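Local coordinates for F420-dependent methylenetetrahydromethanopterin dehydrogenase (Methanopyrus kandleri, PDB 3IQE), which catalyses the reversible, coenzyme F420-dependent reduction of methenyl-tetrahydromethanopterin to methylene-tetrahydromethanopterin in methanogenesis from CO2, at residues P73-P78 and I97-G102; L114-V119 and K180-R185. All coordinates share one frame; numbering follows the deposited sequence.

Both interactions belong to one parallel six-stranded sheet, and their centres lie about 11 Å apart. In interaction 1, loop 73-78 and the end of strand 94-98, with the turn that follows it, meet beside coenzyme F420; interaction 2 pairs the next two strands, 115-119 and 180-183, out to the sheet edge within this chain. The two meet along strand 115-119: Gly98 N lies 2.9 Å from Ile117 O and Gly98 O 3.0 Å from Val119 N, both probable hydrogen bonds. Leu118 CD1 also packs 3.7 Å from Gly102 C. Interaction 2 stands back from the cofactor, with the side chain of Leu118 about 10 Å from a bound F420.

Interaction 1 of 2, residues P73-P78 and I97-G102; sequences PNPAAP and IGDAPG. With F42 (coenzyme f420), chain H.
The coenzyme F420 site is built here from a loop and a neighbouring strand end with its following turn, joined where Asn74 N donates to Asp99 OD2 (2.7 Å, 159° at the hydrogen). Asp99 OD2 takes this N-H on its syn side, while OD1 of the same residue is modelled unusually, and doubtfully, close to O8M of the cofactor. Asn74 works at both ends of its amide. Its CG stands anti to the backbone N (chi1 -163°), which puts the amide between the cofactor and Ala76; ND2 then faces O4' of the F420 ribityl chain at 3.1 Å, and OD1 accepts from Ala76 N at 2.9 Å, closing an Asx turn. The same OD1 touches Pro101 CB at 3.3 Å, the two side chains crossing at roughly a right angle. With an alanine here, F420 O4' would probably lose this donor and Ala76 N the acceptor that closes its turn. Beside it, Pro73 lays CB against the F420 ring system, 3.4 Å from C5A, and Pro75 packs CD on Gly102 CA at 3.4 Å; a side chain on either Gly98 or Gly102 would run into Pro75 CG. The 73-78 loop leaves strand 67-71 and leads into helix 78-89, with Ala77 as N-cap, while Pro75 also rests on Leu118 of strand 115-119.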
loop_
_atom_site.group_PDB
_atom_site.type_symbol
_atom_site.label_atom_id
_atom_site.label_comp_id
_atom_site.label_asym_id
_atom_site.label_seq_id
_atom_site.Cartn_x
_atom_site.Cartn_y
_atom_site.Cartn_z
ATOM N N PRO A 73 -2.208 20.513 -26.988
ATOM C CA PRO A 73 -2.517 19.239 -27.574
ATOM C C PRO A 73 -2.432 19.225 -29.091
ATOM O O PRO A 73 -2.700 20.240 -29.751
ATOM C CB PRO A 73 -3.970 18.998 -27.151
ATOM C CG PRO A 73 -4.204 19.881 -26.020
ATOM C CD PRO A 73 -3.320 21.059 -26.212
ATOM N N ASN A 74 -2.067 18.061 -29.620
ATOM C CA ASN A 74 -2.145 17.752 -31.041
ATOM C C ASN A 74 -1.747 18.865 -31.990
ATOM O O ASN A 74 -2.598 19.563 -32.517
ATOM C CB ASN A 74 -3.551 17.246 -31.391
ATOM C CG ASN A 74 -3.589 16.524 -32.722
ATOM O OD1 ASN A 74 -2.601 16.503 -33.446
ATOM N ND2 ASN A 74 -4.723 15.911 -33.038
ATOM N N PRO A 75 -0.443 19.012 -32.237
ATOM C CA PRO A 75 -0.001 19.997 -33.225
ATOM C C PRO A 75 -0.577 19.765 -34.627
ATOM O O PRO A 75 -0.420 20.611 -35.501
ATOM C CB PRO A 75 1.528 19.828 -33.246
ATOM C CG PRO A 75 1.876 19.087 -32.028
ATOM C CD PRO A 75 0.672 18.263 -31.660
ATOM N N ALA A 76 -1.240 18.633 -34.851
ATOM C CA ALA A 76 -1.781 18.343 -36.183
ATOM C C ALA A 76 -3.228 18.825 -36.355
ATOM O O ALA A 76 -3.728 18.965 -37.484
ATOM C CB ALA A 76 -1.683 16.855 -36.492
ATOM N N ALA A 77 -3.884 19.094 -35.232
ATOM C CA ALA A 77 -5.237 19.624 -35.240
ATOM C C ALA A 77 -5.317 21.004 -35.882
ATOM O O ALA A 77 -4.323 21.739 -35.960
ATOM C CB ALA A 77 -5.796 19.668 -33.837
ATOM N N PRO A 78 -6.524 21.364 -36.335
ATOM C CA PRO A 78 -6.840 22.567 -37.081
ATOM C C PRO A 78 -6.341 23.862 -36.486
ATOM O O PRO A 78 -5.814 24.713 -37.208
ATOM C CB PRO A 78 -8.374 22.584 -37.050
ATOM C CG PRO A 78 -8.750 21.212 -37.003
ATOM C CD PRO A 78 -7.731 20.547 -36.124
ATOM N N ILE A 97 5.389 22.395 -28.363
ATOM C CA ILE A 97 5.264 21.290 -27.415
ATOM C C ILE A 97 3.936 20.619 -27.680
ATOM O O ILE A 97 2.899 21.273 -27.684
ATOM C CB ILE A 97 5.207 21.827 -25.989
ATOM C CG1 ILE A 97 6.446 22.655 -25.692
ATOM C CG2 ILE A 97 5.073 20.714 -24.991
ATOM C CD1 ILE A 97 7.530 21.911 -25.049
ATOM N N GLY A 98 3.953 19.310 -27.876
ATOM C CA GLY A 98 2.744 18.610 -28.264
ATOM C C GLY A 98 2.813 17.206 -27.718
ATOM O O GLY A 98 3.737 16.881 -26.979
ATOM N N ASP A 99 1.805 16.403 -28.057
ATOM C CA ASP A 99 1.718 15.007 -27.650
ATOM C C ASP A 99 1.886 14.074 -28.865
ATOM O O ASP A 99 2.396 14.494 -29.911
ATOM C CB ASP A 99 0.420 14.732 -26.871
ATOM C CG ASP A 99 -0.841 15.068 -27.657
ATOM O OD1 ASP A 99 -1.858 14.341 -27.481
ATOM O OD2 ASP A 99 -0.825 16.003 -28.471
ATOM N N ALA A 100 1.489 12.812 -28.738
ATOM C CA ALA A 100 1.842 11.806 -29.751
ATOM C C ALA A 100 1.290 12.094 -31.149
ATOM O O ALA A 100 1.940 11.773 -32.131
ATOM C CB ALA A 100 1.414 10.409 -29.304
ATOM N N PRO A 101 0.085 12.675 -31.236
ATOM C CA PRO A 101 -0.467 13.034 -32.553
ATOM C C PRO A 101 0.345 14.090 -33.298
ATOM O O PRO A 101 0.152 14.263 -34.478
ATOM C CB PRO A 101 -1.852 13.587 -32.216
ATOM C CG PRO A 101 -2.242 12.815 -30.972
ATOM C CD PRO A 101 -0.961 12.581 -30.204
ATOM N N GLY A 102 1.246 14.781 -32.626
ATOM C CA GLY A 102 2.131 15.712 -33.316
ATOM C C GLY A 102 3.065 14.962 -34.255
ATOM O O GLY A 102 3.631 15.536 -35.160
HETATM N N1 F42 H . -9.235 19.361 -27.186
HETATM C C2 F42 H . -9.443 20.628 -26.774
HETATM O O2 F42 H . -10.363 21.290 -27.292
HETATM N N3 F42 H . -8.933 21.042 -25.590
HETATM C C4 F42 H . -8.033 20.275 -24.918
HETATM O O4 F42 H . -7.361 20.793 -24.000
HETATM C C4A F42 H . -7.724 19.011 -25.412
HETATM C C5 F42 H . -6.983 18.067 -24.713
HETATM C C5A F42 H . -6.242 17.176 -25.490
HETATM C C6 F42 H . -5.116 16.526 -24.996
HETATM C C7 F42 H . -4.399 15.659 -25.807
HETATM C C8 F42 H . -4.808 15.434 -27.118
HETATM O O8M F42 H . -4.101 14.602 -27.917
HETATM C C9 F42 H . -5.931 16.081 -27.616
HETATM C C9A F42 H . -6.639 16.950 -26.802
HETATM N N10 F42 H . -7.717 17.568 -27.269
HETATM C C10 F42 H . -8.186 18.672 -26.671
HETATM C "C1'" F42 H . -8.504 16.914 -28.315
HETATM C "C2'" F42 H . -8.049 17.493 -29.646
HETATM O "O2'" F42 H . -8.285 18.906 -29.633
HETATM C "C3'" F42 H . -8.781 16.845 -30.807
HETATM O "O3'" F42 H . -10.195 16.928 -30.634
HETATM C "C4'" F42 H . -8.445 15.376 -30.932
HETATM O "O4'" F42 H . -7.039 15.212 -31.115
HETATM C "C5'" F42 H . -9.182 14.787 -32.129
HETATM O "O5'" F42 H . -8.329 13.813 -32.713
HETATM P P F42 H . -8.035 13.747 -34.294
HETATM O O1P F42 H . -8.061 15.190 -34.759
HETATM O O2P F42 H . -6.700 13.049 -34.404
HETATM O O3P F42 H . -9.193 12.929 -34.827
#

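Interaction 2 of 2, residues L114-V119 and K180-R185; sequences LGYILV and KLVIDR
Tyr116 holds its ring carbon CG between its own backbone N and carbonyl carbon (chi1 54°), a rotation that swings the ring across to Lys180 on the adjoining strand. Lys180 in turn sets CG beside its backbone N, which lays that carbon against Tyr116 CE1 at 3.7 Å, and the two side chains cross at about a right angle. This is the parallel pairing of strands 115-119 and 180-183, the last two strands of the six-stranded parallel sheet at one edge of the chain's alpha/beta domain; their axes run 4.7 Å apart and 1° from parallel. The backbone ladder is regular: Leu181 N donates to Tyr116 O, Leu118 N to Leu181 O at 2.9 Å, and Ile183 N to Leu118 O at 2.7 Å, the last nearly straight at 174°. On the face that carries Tyr116, Lys180 CA sits over the ring in a CH-pi contact, 4.0 Å from its centroid. Val182 CG2 meets the ring at its edge. The polar ends turn to other partners: Tyr116 OH is hydrogen-bonded to Glu110 OE2, and Lys180 NZ to the backbone O atoms of Glu175 and Leu178. Helix 106-111 covers this side, with Met109 against both Tyr116 and Leu118. The other face is wholly aliphatic across the pair, with Ile117, Leu181, Val119 and Ile183 lying under helix 153-169, where Val156 meets both Leu181 and Ile183. Ile117 lies alongside Leu181 and Ile183, pointing the same way as each. Its CG2 branch reaches Leu181 CB at 4.2 Å and Ile183 CD1 at 3.9 Å.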
loop_
_atom_site.group_PDB
_atom_site.type_symbol
_atom_site.label_atom_id
_atom_site.label_comp_id
_atom_site.label_asym_id
_atom_site.label_seq_id
_atom_site.Cartn_x
_atom_site.Cartn_y
_atom_site.Cartn_z
ATOM N N LEU A 114 10.314 25.090 -37.442
ATOM C CA LEU A 114 9.961 25.083 -36.021
ATOM C C LEU A 114 10.706 23.999 -35.268
ATOM O O LEU A 114 11.083 22.981 -35.834
ATOM C CB LEU A 114 8.473 24.813 -35.841
ATOM C CG LEU A 114 7.497 25.739 -36.554
ATOM C CD1 LEU A 114 6.128 25.067 -36.683
ATOM C CD2 LEU A 114 7.402 27.069 -35.853
ATOM N N GLY A 115 10.894 24.206 -33.971
ATOM C CA GLY A 115 11.454 23.182 -33.124
ATOM C C GLY A 115 10.292 22.445 -32.494
ATOM O O GLY A 115 9.157 22.876 -32.581
ATOM N N TYR A 116 10.542 21.331 -31.852
ATOM C CA TYR A 116 9.430 20.662 -31.229
ATOM C C TYR A 116 9.897 19.761 -30.134
ATOM O O TYR A 116 11.049 19.316 -30.125
ATOM C CB TYR A 116 8.618 19.858 -32.258
ATOM C CG TYR A 116 9.427 18.880 -33.081
ATOM C CD1 TYR A 116 9.890 19.216 -34.331
ATOM C CD2 TYR A 116 9.721 17.613 -32.596
ATOM C CE1 TYR A 116 10.619 18.335 -35.081
ATOM C CE2 TYR A 116 10.443 16.734 -33.326
ATOM C CZ TYR A 116 10.886 17.090 -34.573
ATOM O OH TYR A 116 11.609 16.206 -35.324
ATOM N N ILE A 117 8.976 19.525 -29.209
ATOM C CA ILE A 117 9.117 18.493 -28.202
ATOM C C ILE A 117 7.773 17.772 -28.169
ATOM O O ILE A 117 6.727 18.352 -27.834
ATOM C CB ILE A 117 9.459 19.064 -26.834
ATOM C CG1 ILE A 117 10.669 19.995 -26.953
ATOM C CG2 ILE A 117 9.722 17.943 -25.826
ATOM C CD1 ILE A 117 11.072 20.607 -25.605
ATOM N N LEU A 118 7.794 16.503 -28.546
ATOM C CA LEU A 118 6.589 15.741 -28.520
ATOM C C LEU A 118 6.717 14.701 -27.421
ATOM O O LEU A 118 7.633 13.892 -27.423
ATOM C CB LEU A 118 6.355 15.089 -29.880
ATOM C CG LEU A 118 6.326 16.087 -31.034
ATOM C CD1 LEU A 118 6.182 15.337 -32.360
ATOM C CD2 LEU A 118 5.204 17.122 -30.865
ATOM N N VAL A 119 5.789 14.763 -26.476
ATOM C CA VAL A 119 5.830 13.944 -25.288
ATOM C C VAL A 119 4.761 12.856 -25.424
ATOM O O VAL A 119 3.559 13.099 -25.287
ATOM C CB VAL A 119 5.631 14.795 -24.026
ATOM C CG1 VAL A 119 5.870 13.930 -22.784
ATOM C CG2 VAL A 119 6.555 16.042 -24.053
ATOM N N LYS A 180 14.458 19.380 -31.203
ATOM C CA LYS A 180 13.709 18.455 -32.019
ATOM C C LYS A 180 13.745 17.104 -31.285
ATOM O O LYS A 180 14.636 16.266 -31.491
ATOM C CB LYS A 180 14.297 18.409 -33.433
ATOM C CG LYS A 180 13.961 19.666 -34.269
ATOM C CD LYS A 180 15.071 20.009 -35.227
ATOM C CE LYS A 180 15.028 21.476 -35.620
ATOM N NZ LYS A 180 16.364 22.099 -35.370
ATOM N N LEU A 181 12.786 16.939 -30.383
ATOM C CA LEU A 181 12.818 15.864 -29.404
ATOM C C LEU A 181 11.524 15.128 -29.452
ATOM O O LEU A 181 10.463 15.735 -29.497
ATOM C CB LEU A 181 12.924 16.426 -27.996
ATOM C CG LEU A 181 14.217 17.051 -27.488
ATOM C CD1 LEU A 181 14.110 17.139 -25.994
ATOM C CD2 LEU A 181 15.417 16.220 -27.868
ATOM N N VAL A 182 11.622 13.814 -29.385
ATOM C CA VAL A 182 10.477 12.980 -29.196
ATOM C C VAL A 182 10.743 12.209 -27.893
ATOM O O VAL A 182 11.746 11.502 -27.783
ATOM C CB VAL A 182 10.265 12.035 -30.413
ATOM C CG1 VAL A 182 9.179 11.020 -30.129
ATOM C CG2 VAL A 182 9.928 12.819 -31.680
ATOM N N ILE A 183 9.874 12.392 -26.898
ATOM C CA ILE A 183 10.044 11.756 -25.581
ATOM C C ILE A 183 9.082 10.562 -25.363
ATOM O O ILE A 183 7.875 10.659 -25.601
ATOM C CB ILE A 183 9.847 12.778 -24.447
ATOM C CG1 ILE A 183 10.848 13.934 -24.579
ATOM C CG2 ILE A 183 9.978 12.106 -23.078
ATOM C CD1 ILE A 183 10.728 14.959 -23.497
ATOM N N ASP A 184 9.637 9.425 -24.942
ATOM C CA ASP A 184 8.858 8.221 -24.607
ATOM C C ASP A 184 9.642 7.355 -23.665
ATOM O O ASP A 184 10.726 7.727 -23.205
ATOM C CB ASP A 184 8.572 7.388 -25.844
ATOM C CG ASP A 184 9.842 6.792 -26.444
ATOM O OD1 ASP A 184 10.917 6.858 -25.795
ATOM O OD2 ASP A 184 9.786 6.254 -27.564
ATOM N N ARG A 185 9.111 6.162 -23.423
ATOM C CA ARG A 185 9.685 5.230 -22.462
ATOM C C ARG A 185 11.181 5.033 -22.691
ATOM O O ARG A 185 11.974 5.124 -21.748
ATOM C CB ARG A 185 8.979 3.886 -22.577
ATOM C CG ARG A 185 9.516 2.887 -21.635
ATOM C CD ARG A 185 9.809 1.521 -22.247
ATOM N NE ARG A 185 8.852 1.032 -23.237
ATOM C CZ ARG A 185 9.199 0.299 -24.282
ATOM N NH1 ARG A 185 8.288 -0.126 -25.128
ATOM N NH2 ARG A 185 10.477 0.038 -24.505
#